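Local structure of exodeoxyribonuclease III (Neisseria meningitidis, 2JC4) at residues Asp231-Leu236 with Thr251-Trp256; Met1-Trp6 with Val142-Phe147; Leu32-Leu37 with Asn103-Asn108; Asn7-Asn12 with Pro244-Pro249. The protein is a DNA repair phosphodiesterase of the AP endonuclease/exonuclease III family that probably acts as a metal-dependent 3'-5' exonuclease on double-stranded DNA. All blocks are in the same frame, centred on the assembly; numbering follows the deposited sequence.

Contact 1: Asp231-Leu236 with Thr251-Trp256. With NA (sodium ion), chain D.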
loop_
_atom_site.group_PDB
_atom_site.type_symbol
_atom_site.label_atom_id
_atom_site.label_comp_id
_atom_site.label_asym_id
_atom_site.label_seq_id
_atom_site.Cartn_x
_atom_site.Cartn_y
_atom_site.Cartn_z
ATOM N N ASP A 231 -11.472 -1.519 -12.910
ATOM C CA ASP A 231 -11.840 -0.434 -12.013
ATOM C C ASP A 231 -10.844 -0.349 -10.894
ATOM O O ASP A 231 -10.123 -1.308 -10.624
ATOM C CB ASP A 231 -13.252 -0.664 -11.429
ATOM C CG ASP A 231 -13.778 0.549 -10.639
ATOM O OD1 ASP A 231 -13.479 1.716 -11.011
ATOM O OD2 ASP A 231 -14.510 0.323 -9.669
ATOM N N VAL A 232 -10.790 0.820 -10.263
ATOM C CA VAL A 232 -10.030 0.993 -9.040
ATOM C C VAL A 232 -10.947 1.808 -8.122
ATOM O O VAL A 232 -11.501 2.824 -8.552
ATOM C CB VAL A 232 -8.722 1.789 -9.265
ATOM C CG1 VAL A 232 -8.013 1.975 -7.947
ATOM C CG2 VAL A 232 -7.791 1.049 -10.183
ATOM N N ARG A 233 -11.131 1.353 -6.884
ATOM C CA ARG A 233 -12.020 2.065 -5.999
ATOM C C ARG A 233 -11.450 2.160 -4.602
ATOM O O ARG A 233 -10.669 1.296 -4.187
ATOM C CB ARG A 233 -13.407 1.393 -5.977
ATOM C CG ARG A 233 -13.403 -0.041 -5.640
ATOM C CD ARG A 233 -14.668 -0.746 -6.161
ATOM N NE ARG A 233 -14.478 -2.189 -6.114
ATOM C CZ ARG A 233 -14.319 -2.958 -7.198
ATOM N NH1 ARG A 233 -14.374 -2.434 -8.430
ATOM N NH2 ARG A 233 -14.122 -4.262 -7.049
ATOM N N VAL A 234 -11.838 3.213 -3.897
ATOM C CA VAL A 234 -11.437 3.393 -2.493
ATOM C C VAL A 234 -12.629 2.915 -1.657
ATOM O O VAL A 234 -13.767 3.382 -1.863
ATOM C CB VAL A 234 -11.014 4.870 -2.184
ATOM C CG1 VAL A 234 -10.558 5.050 -0.694
ATOM C CG2 VAL A 234 -9.898 5.342 -3.147
ATOM N N ASP A 235 -12.381 1.986 -0.740
ATOM C CA ASP A 235 -13.422 1.392 0.090
ATOM C C ASP A 235 -13.736 2.276 1.284
ATOM O O ASP A 235 -13.287 2.040 2.405
ATOM C CB ASP A 235 -12.982 -0.012 0.553
ATOM C CG ASP A 235 -14.009 -0.715 1.437
ATOM O OD1 ASP A 235 -15.143 -0.227 1.635
ATOM O OD2 ASP A 235 -13.661 -1.775 1.977
ATOM N N LEU A 236 -14.566 3.278 1.054
ATOM C CA LEU A 236 -14.983 4.181 2.128
ATOM C C LEU A 236 -16.024 3.608 3.103
ATOM O O LEU A 236 -16.241 4.175 4.190
ATOM C CB LEU A 236 -15.480 5.496 1.528
ATOM C CG LEU A 236 -14.414 6.281 0.764
ATOM C CD1 LEU A 236 -14.984 7.617 0.371
ATOM C CD2 LEU A 236 -13.100 6.516 1.557
ATOM N N THR A 251 -8.901 -0.914 -3.804
ATOM C CA THR A 251 -9.018 -2.144 -4.582
ATOM C C THR A 251 -8.902 -1.881 -6.099
ATOM O O THR A 251 -9.556 -0.980 -6.641
ATOM C CB THR A 251 -10.354 -2.852 -4.240
ATOM O OG1 THR A 251 -10.379 -3.169 -2.853
ATOM C CG2 THR A 251 -10.517 -4.168 -5.048
ATOM N N ALA A 252 -8.080 -2.689 -6.783
ATOM C CA ALA A 252 -8.078 -2.730 -8.231
ATOM C C ALA A 252 -8.684 -4.041 -8.700
ATOM O O ALA A 252 -8.396 -5.106 -8.129
ATOM C CB ALA A 252 -6.687 -2.587 -8.765
ATOM N N GLU A 253 -9.512 -3.958 -9.745
ATOM C CA GLU A 253 -10.131 -5.137 -10.332
ATOM C C GLU A 253 -9.694 -5.283 -11.783
ATOM O O GLU A 253 -9.701 -4.329 -12.542
ATOM C CB GLU A 253 -11.654 -5.089 -10.229
ATOM C CG GLU A 253 -12.318 -6.399 -10.680
ATOM C CD GLU A 253 -13.788 -6.479 -10.291
ATOM O OE1 GLU A 253 -14.292 -5.533 -9.650
ATOM O OE2 GLU A 253 -14.423 -7.500 -10.619
ATOM N N PHE A 254 -9.314 -6.502 -12.131
ATOM C CA PHE A 254 -8.796 -6.836 -13.437
ATOM C C PHE A 254 -9.716 -7.847 -14.044
ATOM O O PHE A 254 -10.183 -8.743 -13.344
ATOM C CB PHE A 254 -7.371 -7.395 -13.330
ATOM C CG PHE A 254 -6.421 -6.458 -12.610
ATOM C CD1 PHE A 254 -5.737 -5.482 -13.320
ATOM C CD2 PHE A 254 -6.281 -6.528 -11.226
ATOM C CE1 PHE A 254 -4.882 -4.591 -12.675
ATOM C CE2 PHE A 254 -5.417 -5.657 -10.556
ATOM C CZ PHE A 254 -4.737 -4.668 -11.292
ATOM N N ASP A 255 -9.930 -7.714 -15.358
ATOM C CA ASP A 255 -10.981 -8.438 -16.085
ATOM C C ASP A 255 -10.379 -8.855 -17.432
ATOM O O ASP A 255 -10.054 -7.979 -18.252
ATOM C CB ASP A 255 -12.177 -7.486 -16.273
ATOM C CG ASP A 255 -13.476 -8.205 -16.562
ATOM O OD1 ASP A 255 -13.651 -9.358 -16.126
ATOM O OD2 ASP A 255 -14.339 -7.592 -17.221
ATOM N N TRP A 256 -10.208 -10.161 -17.649
ATOM C CA TRP A 256 -9.668 -10.687 -18.934
ATOM C C TRP A 256 -10.685 -11.511 -19.761
ATOM O O TRP A 256 -11.527 -12.252 -19.214
ATOM C CB TRP A 256 -8.403 -11.519 -18.706
HETATM NA NA NA D . -15.500 4.115 -3.145
HETATM O O HOH W 1 -13.851 5.067 -4.784
HETATM O O HOH W 2 -16.783 3.309 -1.180
HETATM O O HOH W 3 -16.268 6.319 -2.715
#
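R233 receives carboxylates at the edge of its guanidinium, from E253 across the contact and from D231 of its own strand. NH2 is the main donor: R233 NH2 lies 2.9 Å from E253 OE1, and NH1 bonds weakly to the same oxygen. The guanidinium and the E253 carboxylate are 78° apart, and the bond reaches OE1 from above the carboxylate plane. R233 NH1 also bonds to D231 OD2 at 3.0 Å, and that oxygen lies almost in the guanidinium plane. This three-residue salt-bridge network fixes the rotation of the guanidinium and probably offsets the two like charges. CG2 of T251 approaches the same group obliquely. The R233 chain is extended from CG to NE, which carries the guanidinium across to E253.

Beneath these side chains the strands run antiparallel. R233 and T251 form a hydrogen-bonded pair, with R233 N 2.8 Å from T251 O and T251 N 2.9 Å from R233 O. D231 and E253 form another, with a weak bond from D231 N. Between them V232 and A252 are a non-hydrogen-bonded pair on the other face, with V232 CG2 4.1 Å from A252 CB. A sodium ion binds V234 O at 2.3 Å, just past the pairing.

V232 also packs on S187 and L188 of helix 187-191. Strand 229-234 is outermost in its sheet within the chain, and strand 250-254 lies between it and strand 2-7.

Contact 2: Met1-Trp6 with Val142-Phe147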
loop_
_atom_site.group_PDB
_atom_site.type_symbol
_atom_site.label_atom_id
_atom_site.label_comp_id
_atom_site.label_asym_id
_atom_site.label_seq_id
_atom_site.Cartn_x
_atom_site.Cartn_y
_atom_site.Cartn_z
ATOM N N MET A 1 -9.870 -10.735 -11.425
ATOM C CA MET A 1 -8.991 -10.760 -10.207
ATOM C C MET A 1 -9.122 -9.442 -9.442
ATOM O O MET A 1 -9.156 -8.381 -10.052
ATOM C CB MET A 1 -7.557 -10.922 -10.628
ATOM C CG MET A 1 -6.581 -10.809 -9.484
ATOM S SD MET A 1 -4.927 -11.219 -9.997
ATOM C CE MET A 1 -4.883 -12.966 -9.614
ATOM N N LYS A 2 -9.213 -9.518 -8.119
ATOM C CA LYS A 2 -9.353 -8.292 -7.305
ATOM C C LYS A 2 -8.214 -8.269 -6.327
ATOM O O LYS A 2 -8.004 -9.262 -5.587
ATOM C CB LYS A 2 -10.673 -8.283 -6.516
ATOM C CG LYS A 2 -11.876 -7.809 -7.275
ATOM C CD LYS A 2 -13.126 -7.859 -6.387
ATOM C CE LYS A 2 -14.131 -8.886 -6.926
ATOM N NZ LYS A 2 -15.334 -8.996 -6.029
ATOM N N ILE A 3 -7.490 -7.147 -6.288
ATOM C CA ILE A 3 -6.363 -7.009 -5.353
ATOM C C ILE A 3 -6.635 -5.769 -4.516
ATOM O O ILE A 3 -6.899 -4.708 -5.090
ATOM C CB ILE A 3 -5.020 -6.875 -6.106
ATOM C CG1 ILE A 3 -4.918 -7.961 -7.210
ATOM C CG2 ILE A 3 -3.799 -6.934 -5.118
ATOM C CD1 ILE A 3 -3.656 -7.929 -8.065
ATOM N N THR A 4 -6.603 -5.928 -3.182
ATOM C CA THR A 4 -6.828 -4.839 -2.209
ATOM C C THR A 4 -5.551 -4.580 -1.390
ATOM O O THR A 4 -4.848 -5.526 -1.014
ATOM C CB THR A 4 -8.003 -5.229 -1.301
ATOM O OG1 THR A 4 -9.168 -5.426 -2.133
ATOM C CG2 THR A 4 -8.285 -4.163 -0.170
ATOM N N THR A 5 -5.260 -3.297 -1.130
ATOM C CA THR A 5 -4.199 -2.887 -0.212
ATOM C C THR A 5 -4.848 -2.104 0.955
ATOM O O THR A 5 -5.784 -1.330 0.743
ATOM C CB THR A 5 -3.112 -2.021 -0.936
ATOM O OG1 THR A 5 -2.125 -1.585 0.013
ATOM C CG2 THR A 5 -3.721 -0.776 -1.654
ATOM N N TRP A 6 -4.375 -2.333 2.177
ATOM C CA TRP A 6 -4.969 -1.656 3.319
ATOM C C TRP A 6 -3.963 -1.461 4.419
ATOM O O TRP A 6 -3.381 -2.430 4.925
ATOM C CB TRP A 6 -6.198 -2.443 3.841
ATOM C CG TRP A 6 -7.031 -1.655 4.864
ATOM C CD1 TRP A 6 -7.037 -0.305 5.052
ATOM C CD2 TRP A 6 -7.963 -2.198 5.797
ATOM N NE1 TRP A 6 -7.911 0.031 6.071
ATOM C CE2 TRP A 6 -8.489 -1.118 6.549
ATOM C CE3 TRP A 6 -8.413 -3.493 6.067
ATOM C CZ2 TRP A 6 -9.457 -1.301 7.562
ATOM C CZ3 TRP A 6 -9.357 -3.678 7.070
ATOM C CH2 TRP A 6 -9.874 -2.599 7.808
ATOM N N VAL A 142 2.452 -6.056 -9.762
ATOM C CA VAL A 142 1.692 -5.021 -9.025
ATOM C C VAL A 142 2.518 -4.540 -7.856
ATOM O O VAL A 142 2.873 -5.319 -6.973
ATOM C CB VAL A 142 0.297 -5.527 -8.523
ATOM C CG1 VAL A 142 -0.469 -4.418 -7.858
ATOM C CG2 VAL A 142 -0.565 -6.024 -9.680
ATOM N N LEU A 143 2.828 -3.249 -7.848
ATOM C CA LEU A 143 3.511 -2.622 -6.715
ATOM C C LEU A 143 2.493 -1.758 -5.994
ATOM O O LEU A 143 2.004 -0.775 -6.567
ATOM C CB LEU A 143 4.717 -1.764 -7.196
ATOM C CG LEU A 143 5.359 -0.776 -6.188
ATOM C CD1 LEU A 143 6.069 -1.554 -5.093
ATOM C CD2 LEU A 143 6.329 0.230 -6.845
ATOM N N LEU A 144 2.145 -2.115 -4.757
ATOM C CA LEU A 144 1.033 -1.423 -4.079
ATOM C C LEU A 144 1.273 -1.264 -2.603
ATOM O O LEU A 144 2.119 -1.957 -2.020
ATOM C CB LEU A 144 -0.330 -2.130 -4.326
ATOM C CG LEU A 144 -0.646 -3.467 -3.597
ATOM C CD1 LEU A 144 -1.977 -4.013 -4.080
ATOM C CD2 LEU A 144 0.464 -4.567 -3.772
ATOM N N GLY A 145 0.545 -0.335 -1.979
ATOM C CA GLY A 145 0.728 -0.121 -0.550
ATOM C C GLY A 145 0.526 1.335 -0.186
ATOM O O GLY A 145 -0.117 2.096 -0.918
ATOM N N ASP A 146 1.032 1.688 0.994
ATOM C CA ASP A 146 0.960 3.040 1.495
ATOM C C ASP A 146 2.270 3.656 1.091
ATOM O O ASP A 146 3.326 3.266 1.596
ATOM C CB ASP A 146 0.824 2.979 3.002
ATOM C CG ASP A 146 0.787 4.351 3.655
ATOM O OD1 ASP A 146 0.915 5.390 2.953
ATOM O OD2 ASP A 146 0.597 4.352 4.888
ATOM N N PHE A 147 2.214 4.591 0.138
ATOM C CA PHE A 147 3.412 5.208 -0.389
ATOM C C PHE A 147 3.740 6.460 0.414
ATOM O O PHE A 147 4.848 6.937 0.317
ATOM C CB PHE A 147 3.276 5.563 -1.887
ATOM C CG PHE A 147 3.276 4.370 -2.781
ATOM C CD1 PHE A 147 2.110 3.600 -2.908
ATOM C CD2 PHE A 147 4.434 4.003 -3.503
ATOM C CE1 PHE A 147 2.082 2.458 -3.704
ATOM C CE2 PHE A 147 4.406 2.860 -4.326
ATOM C CZ PHE A 147 3.210 2.100 -4.430
#
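I3 and T5 of the first strand meet V142, L144 and G145 across the interior of the two-sheet sandwich of the DNase I-like fold. The short axes of the strands pass 9.0 Å apart at 25°, so side chains fill the gap.

I3 comes first and uses two branches. Its CD1 reaches tip to tip toward V142 CG2, 4.0 Å away. The I3 and L144 side chains cross at about a right angle, with I3 CG2 3.6 Å from L144 CD1. T4 turns to the other side, where its hydroxyl bonds to that of T251.

T5 again faces the second sheet. Its CB lies 3.9 Å from L144 CD1, so this one methyl touches both inward residues of the strand. V31 and I219 help to enclose the apolar layer. The chain turns a corner at G145, whose phi is 146°. A CB there would jam against L144 O, which calls for glycine. D146, a predicted active-site residue, follows.

The T5 hydroxyl is anti to its own N (chi1 177°), which directs it at this corner. It is hydrogen-bonded to Q33 NE2, and T5 OG1 lies 3.3 Å from G145 CA.

Contact 3: Leu32-Leu37 with Asn103-Asn108. With MG (magnesium ion), chain B; ACT (acetate ion), chain F.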
loop_
_atom_site.group_PDB
_atom_site.type_symbol
_atom_site.label_atom_id
_atom_site.label_comp_id
_atom_site.label_asym_id
_atom_site.label_seq_id
_atom_site.Cartn_x
_atom_site.Cartn_y
_atom_site.Cartn_z
ATOM N N LEU A 32 -1.453 -5.925 3.388
ATOM C CA LEU A 32 -1.606 -5.134 4.594
ATOM C C LEU A 32 -0.318 -4.436 4.959
ATOM O O LEU A 32 0.775 -4.994 4.752
ATOM C CB LEU A 32 -1.998 -6.039 5.808
ATOM C CG LEU A 32 -3.191 -6.954 5.556
ATOM C CD1 LEU A 32 -3.423 -7.865 6.763
ATOM C CD2 LEU A 32 -4.414 -6.077 5.344
ATOM N N GLN A 33 -0.465 -3.212 5.486
ATOM C CA GLN A 33 0.633 -2.447 6.089
ATOM C C GLN A 33 0.271 -2.026 7.538
ATOM O O GLN A 33 -0.908 -1.897 7.905
ATOM C CB GLN A 33 0.958 -1.192 5.266
ATOM C CG GLN A 33 1.181 -1.465 3.784
ATOM C CD GLN A 33 -0.133 -1.449 3.006
ATOM O OE1 GLN A 33 -1.023 -0.663 3.285
ATOM N NE2 GLN A 33 -0.250 -2.333 2.033
ATOM N N GLU A 34 1.313 -1.748 8.318
ATOM C CA GLU A 34 1.204 -1.367 9.717
ATOM C C GLU A 34 0.565 -2.482 10.515
ATOM O O GLU A 34 -0.375 -2.267 11.302
ATOM C CB GLU A 34 0.495 -0.016 9.905
ATOM C CG GLU A 34 1.331 1.141 9.421
ATOM C CD GLU A 34 0.831 2.482 9.928
ATOM O OE1 GLU A 34 0.238 2.563 11.034
ATOM O OE2 GLU A 34 1.029 3.462 9.201
ATOM N N LEU A 35 1.105 -3.687 10.346
ATOM C CA LEU A 35 0.699 -4.781 11.254
ATOM C C LEU A 35 0.906 -4.362 12.707
ATOM O O LEU A 35 0.050 -4.625 13.558
ATOM C CB LEU A 35 1.519 -6.034 11.000
ATOM C CG LEU A 35 1.506 -6.577 9.591
ATOM C CD1 LEU A 35 2.391 -7.840 9.633
ATOM C CD2 LEU A 35 0.069 -6.916 9.126
ATOM N N LYS A 36 2.032 -3.691 12.980
ATOM C CA LYS A 36 2.402 -3.316 14.356
ATOM C C LYS A 36 2.391 -4.515 15.300
ATOM O O LYS A 36 1.926 -4.438 16.439
ATOM C CB LYS A 36 1.492 -2.205 14.875
ATOM C CG LYS A 36 1.673 -0.864 14.158
ATOM C CD LYS A 36 0.805 0.211 14.850
ATOM C CE LYS A 36 0.800 1.534 14.117
ATOM N NZ LYS A 36 0.038 2.528 14.898
ATOM N N LEU A 37 2.929 -5.629 14.811
ATOM C CA LEU A 37 2.942 -6.878 15.557
ATOM C C LEU A 37 4.222 -7.546 15.214
ATOM O O LEU A 37 4.588 -7.625 14.036
ATOM C CB LEU A 37 1.791 -7.789 15.086
ATOM C CG LEU A 37 0.392 -7.541 15.603
ATOM C CD1 LEU A 37 -0.566 -8.459 14.890
ATOM C CD2 LEU A 37 0.314 -7.715 17.102
ATOM N N ASN A 103 4.347 -5.589 -1.904
ATOM C CA ASN A 103 3.617 -4.789 -0.927
ATOM C C ASN A 103 4.608 -3.906 -0.158
ATOM O O ASN A 103 5.598 -4.402 0.381
ATOM C CB ASN A 103 2.905 -5.746 0.035
ATOM C CG ASN A 103 2.189 -5.045 1.182
ATOM O OD1 ASN A 103 1.851 -3.859 1.100
ATOM N ND2 ASN A 103 1.919 -5.804 2.257
ATOM N N VAL A 104 4.318 -2.611 -0.081
ATOM C CA VAL A 104 5.184 -1.656 0.581
ATOM C C VAL A 104 4.440 -0.863 1.662
ATOM O O VAL A 104 3.302 -0.431 1.476
ATOM C CB VAL A 104 5.820 -0.667 -0.466
ATOM C CG1 VAL A 104 6.899 -1.366 -1.274
ATOM C CG2 VAL A 104 4.728 0.022 -1.422
ATOM N N TYR A 105 5.102 -0.684 2.788
ATOM C CA TYR A 105 4.711 0.329 3.740
ATOM C C TYR A 105 5.862 1.350 3.709
ATOM O O TYR A 105 6.901 1.143 4.362
ATOM C CB TYR A 105 4.499 -0.261 5.165
ATOM C CG TYR A 105 4.343 0.870 6.143
ATOM C CD1 TYR A 105 3.441 1.902 5.868
ATOM C CD2 TYR A 105 5.151 0.968 7.299
ATOM C CE1 TYR A 105 3.307 3.006 6.744
ATOM C CE2 TYR A 105 5.005 2.069 8.188
ATOM C CZ TYR A 105 4.100 3.080 7.873
ATOM O OH TYR A 105 3.962 4.202 8.676
ATOM N N CYS A 106 5.719 2.406 2.893
ATOM C CA CYS A 106 6.839 3.294 2.596
ATOM C C CYS A 106 7.080 4.231 3.760
ATOM O O CYS A 106 6.150 4.554 4.534
ATOM C CB CYS A 106 6.588 4.138 1.342
ATOM S SG CYS A 106 6.387 3.128 -0.157
ATOM N N VAL A 107 8.312 4.702 3.847
ATOM C CA VAL A 107 8.701 5.637 4.910
ATOM C C VAL A 107 7.816 6.893 4.924
ATOM O O VAL A 107 7.695 7.597 3.918
ATOM C CB VAL A 107 10.197 6.037 4.803
ATOM C CG1 VAL A 107 10.612 6.890 5.997
ATOM C CG2 VAL A 107 11.068 4.780 4.706
ATOM N N ASN A 108 7.237 7.189 6.084
ATOM C CA ASN A 108 6.464 8.400 6.254
ATOM C C ASN A 108 7.309 9.645 5.970
ATOM O O ASN A 108 6.952 10.457 5.105
ATOM C CB ASN A 108 5.819 8.445 7.651
ATOM C CG ASN A 108 4.961 9.711 7.862
ATOM O OD1 ASN A 108 5.483 10.832 7.875
ATOM N ND2 ASN A 108 3.653 9.525 7.975
HETATM MG MG MG B . -0.839 4.516 11.787
HETATM C C ACT F . 0.227 10.259 7.890
HETATM O O ACT F . 1.044 11.197 8.001
HETATM O OXT ACT F . -0.028 9.582 8.920
HETATM C CH3 ACT F . -0.369 10.012 6.552
HETATM O O HOH W 4 0.375 5.618 10.330
HETATM O O HOH W 5 0.685 4.805 13.347
HETATM O O HOH W 6 -1.997 6.333 12.280
HETATM O O HOH W 7 -2.057 4.082 9.969
#
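Q33 and Y105 bring strand ends of the two sheets together, with Q33 CA 5.5 Å from Y105 CA, and beyond them both chains run on as loops. Their CB atoms pack at the same place, Q33 CB lying 3.7 Å from Y105 CB.

N103 uses both ends of its amide. Its N-H points at the backbone, with N103 ND2 2.9 Å from L32 O, and reaches that oxygen from above the carbonyl plane. Its oxygen accepts from Q33, with Q33 NE2 2.8 Å from N103 OD1. The two amide planes are 75° apart. Q33 can do this because its chain bends at chi2 (87°), turning NE2 back toward N103.

E34 crosses the Y105 ring obliquely. Its CG lies over one face, 3.9 Å from the centroid. Beyond it the carboxylate divides its work: E34 OE1 binds the magnesium ion at 2.4 Å, while OE2 accepts from N7 ND2 and from a metal-bound water.

The bonds of N103 and Q33 define which end of each amide is oxygen. E34 is held through metal, amide, water and ring, which places a metal ligand against Y105, a predicted active-site residue.

Contact 4: Asn7-Asn12 with Pro244-Pro249. With MG (magnesium ion), chain B.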
loop_
_atom_site.group_PDB
_atom_site.type_symbol
_atom_site.label_atom_id
_atom_site.label_comp_id
_atom_site.label_asym_id
_atom_site.label_seq_id
_atom_site.Cartn_x
_atom_site.Cartn_y
_atom_site.Cartn_z
ATOM N N ASN A 7 -3.747 -0.199 4.798
ATOM C CA ASN A 7 -2.942 0.131 5.970
ATOM C C ASN A 7 -3.918 0.092 7.149
ATOM O O ASN A 7 -4.827 0.930 7.255
ATOM C CB ASN A 7 -2.298 1.533 5.800
ATOM C CG ASN A 7 -1.497 1.957 7.001
ATOM O OD1 ASN A 7 -1.833 1.612 8.141
ATOM N ND2 ASN A 7 -0.432 2.722 6.767
ATOM N N VAL A 8 -3.774 -0.937 7.979
ATOM C CA VAL A 8 -4.753 -1.250 9.023
ATOM C C VAL A 8 -4.464 -0.546 10.343
ATOM O O VAL A 8 -5.259 -0.669 11.270
ATOM C CB VAL A 8 -4.829 -2.788 9.309
ATOM C CG1 VAL A 8 -5.441 -3.530 8.148
ATOM C CG2 VAL A 8 -3.435 -3.382 9.659
ATOM N N ASN A 9 -3.316 0.140 10.446
ATOM C CA ASN A 9 -2.980 0.893 11.675
ATOM C C ASN A 9 -3.092 0.025 12.946
ATOM O O ASN A 9 -3.809 0.378 13.910
ATOM C CB ASN A 9 -3.885 2.138 11.812
ATOM C CG ASN A 9 -3.463 3.032 12.948
ATOM O OD1 ASN A 9 -2.293 3.087 13.268
ATOM N ND2 ASN A 9 -4.413 3.742 13.557
ATOM N N SER A 10 -2.378 -1.094 12.917
ATOM C CA SER A 10 -2.384 -2.210 13.899
ATOM C C SER A 10 -3.343 -3.351 13.494
ATOM O O SER A 10 -4.588 -3.185 13.502
ATOM C CB SER A 10 -2.643 -1.785 15.358
ATOM O OG SER A 10 -2.743 -2.996 16.111
ATOM N N LEU A 11 -2.781 -4.511 13.161
ATOM C CA LEU A 11 -3.625 -5.682 12.879
ATOM C C LEU A 11 -4.310 -6.262 14.130
ATOM O O LEU A 11 -5.383 -6.855 14.026
ATOM C CB LEU A 11 -2.836 -6.780 12.154
ATOM C CG LEU A 11 -3.652 -7.966 11.666
ATOM C CD1 LEU A 11 -4.821 -7.531 10.792
ATOM C CD2 LEU A 11 -2.746 -8.946 10.895
ATOM N N ASN A 12 -3.701 -6.081 15.293
ATOM C CA ASN A 12 -4.353 -6.452 16.561
ATOM C C ASN A 12 -5.696 -5.736 16.660
ATOM O O ASN A 12 -6.733 -6.346 16.933
ATOM C CB ASN A 12 -3.462 -6.086 17.749
ATOM C CG ASN A 12 -3.561 -7.103 18.908
ATOM O OD1 ASN A 12 -4.545 -7.842 19.047
ATOM N ND2 ASN A 12 -2.514 -7.147 19.731
ATOM N N PRO A 244 -12.386 2.892 12.968
ATOM C CA PRO A 244 -11.776 2.545 11.688
ATOM C C PRO A 244 -10.247 2.718 11.697
ATOM O O PRO A 244 -9.697 3.405 12.568
ATOM C CB PRO A 244 -12.416 3.558 10.729
ATOM C CG PRO A 244 -12.592 4.766 11.563
ATOM C CD PRO A 244 -12.929 4.267 12.954
ATOM N N SER A 245 -9.556 2.114 10.728
ATOM C CA SER A 245 -8.209 2.564 10.421
ATOM C C SER A 245 -8.315 4.004 9.876
ATOM O O SER A 245 -9.360 4.385 9.294
ATOM C CB SER A 245 -7.556 1.639 9.414
ATOM O OG SER A 245 -6.325 2.200 8.998
ATOM N N ASP A 246 -7.248 4.802 10.032
ATOM C CA ASP A 246 -7.228 6.124 9.380
ATOM C C ASP A 246 -7.095 6.010 7.845
ATOM O O ASP A 246 -7.448 6.936 7.133
ATOM C CB ASP A 246 -6.177 7.074 10.007
ATOM C CG ASP A 246 -4.766 6.460 10.074
ATOM O OD1 ASP A 246 -4.585 5.248 9.826
ATOM O OD2 ASP A 246 -3.829 7.224 10.391
ATOM N N HIS A 247 -6.603 4.888 7.342
ATOM C CA HIS A 247 -6.568 4.654 5.867
ATOM C C HIS A 247 -7.740 3.768 5.462
ATOM O O HIS A 247 -8.126 2.867 6.205
ATOM C CB HIS A 247 -5.290 3.909 5.432
ATOM C CG HIS A 247 -4.008 4.663 5.665
ATOM N ND1 HIS A 247 -3.228 5.124 4.629
ATOM C CD2 HIS A 247 -3.336 4.968 6.803
ATOM C CE1 HIS A 247 -2.157 5.732 5.117
ATOM N NE2 HIS A 247 -2.195 5.642 6.436
ATOM N N ALA A 248 -8.234 3.980 4.239
ATOM C CA ALA A 248 -9.258 3.152 3.622
ATOM C C ALA A 248 -8.578 2.118 2.722
ATOM O O ALA A 248 -7.528 2.421 2.129
ATOM C CB ALA A 248 -10.188 4.041 2.749
ATOM N N PRO A 249 -9.179 0.918 2.598
ATOM C CA PRO A 249 -8.638 -0.047 1.632
ATOM C C PRO A 249 -8.764 0.539 0.242
ATOM O O PRO A 249 -9.648 1.371 -0.000
ATOM C CB PRO A 249 -9.576 -1.267 1.754
ATOM C CG PRO A 249 -10.343 -1.093 3.090
ATOM C CD PRO A 249 -10.369 0.416 3.335
HETATM MG MG MG B . -0.839 4.516 11.787
HETATM O O HOH W 8 -5.023 1.676 2.966
HETATM O O HOH W 7 -2.057 4.082 9.969
HETATM O O HOH W 6 -1.997 6.333 12.280
HETATM O O HOH W 4 0.375 5.618 10.330
HETATM O O HOH W 5 0.685 4.805 13.347
#
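V8 and S245 come closest in backbone, their CA atoms 5.3 Å apart, where the loop leaving strand 2-7 passes the loop that leads into strand 250-254. Beyond N7, the end of strand 2-7, the chain is loop until a helix begins at L11; 244-249 has no regular structure. Each makes its own small turn. N7 OD1 accepts from N9 N at 3.1 Å, an Asx turn. S245 OG accepts from H247 N at 3.2 Å, an ST turn.

The S245 hydroxyl also joins the two loops. Its proton goes to the first one, with S245 OG 2.6 Å from N7 O. A water adds a second link, between N7 N and A248 O.

N7 lies over one face of the H247 ring. Its amide and the imidazole are stacked, with planes 6° apart, and N7 CB makes a CH-pi contact 3.8 Å from the ring centroid. N7 ND2 sits above the rim, 3.4 Å from H247 NE2, but the angle is poor for a hydrogen bond. This nitrogen is hydrogen-bonded to D146 instead. The N7 side chain is therefore gripped at both ends. ND1 of H247 pairs with D217, which holds the ring from its other nitrogen.

N9 OD1 binds the magnesium ion at 2.5 Å and also accepts from K36. D246 OD2 accepts, at 2.8 Å, from a water bound to the ion.

The cluster of N7, D146, D217 and H247 beside the magnesium ion is consistent with the active site of the AP endonuclease/exonuclease III family, in which H247 is the predicted proton acceptor.

In the fold
From the N terminus, 1-6 forms a central strand and 7-12 the metal-binding loop after it. Contact 3 closes first, joining 32-37 of the same sheet to 103-108 of the other. Contact 2 closes next at 142-147, and its loop encloses contact 3. Contact 4 also encloses contact 3 but crosses contact 2, since it starts later and closes only at 244-249. Contact 1 opens at 231-236, after contacts 2 and 3 have closed, and crosses contact 4 before ending at 251-256. Contact 1 pairs the two strands at one edge of the first sheet, with 250-254 next to strand 2-7; contacts 2 and 3 join the sheets, and contacts 3 and 4 share the magnesium ion.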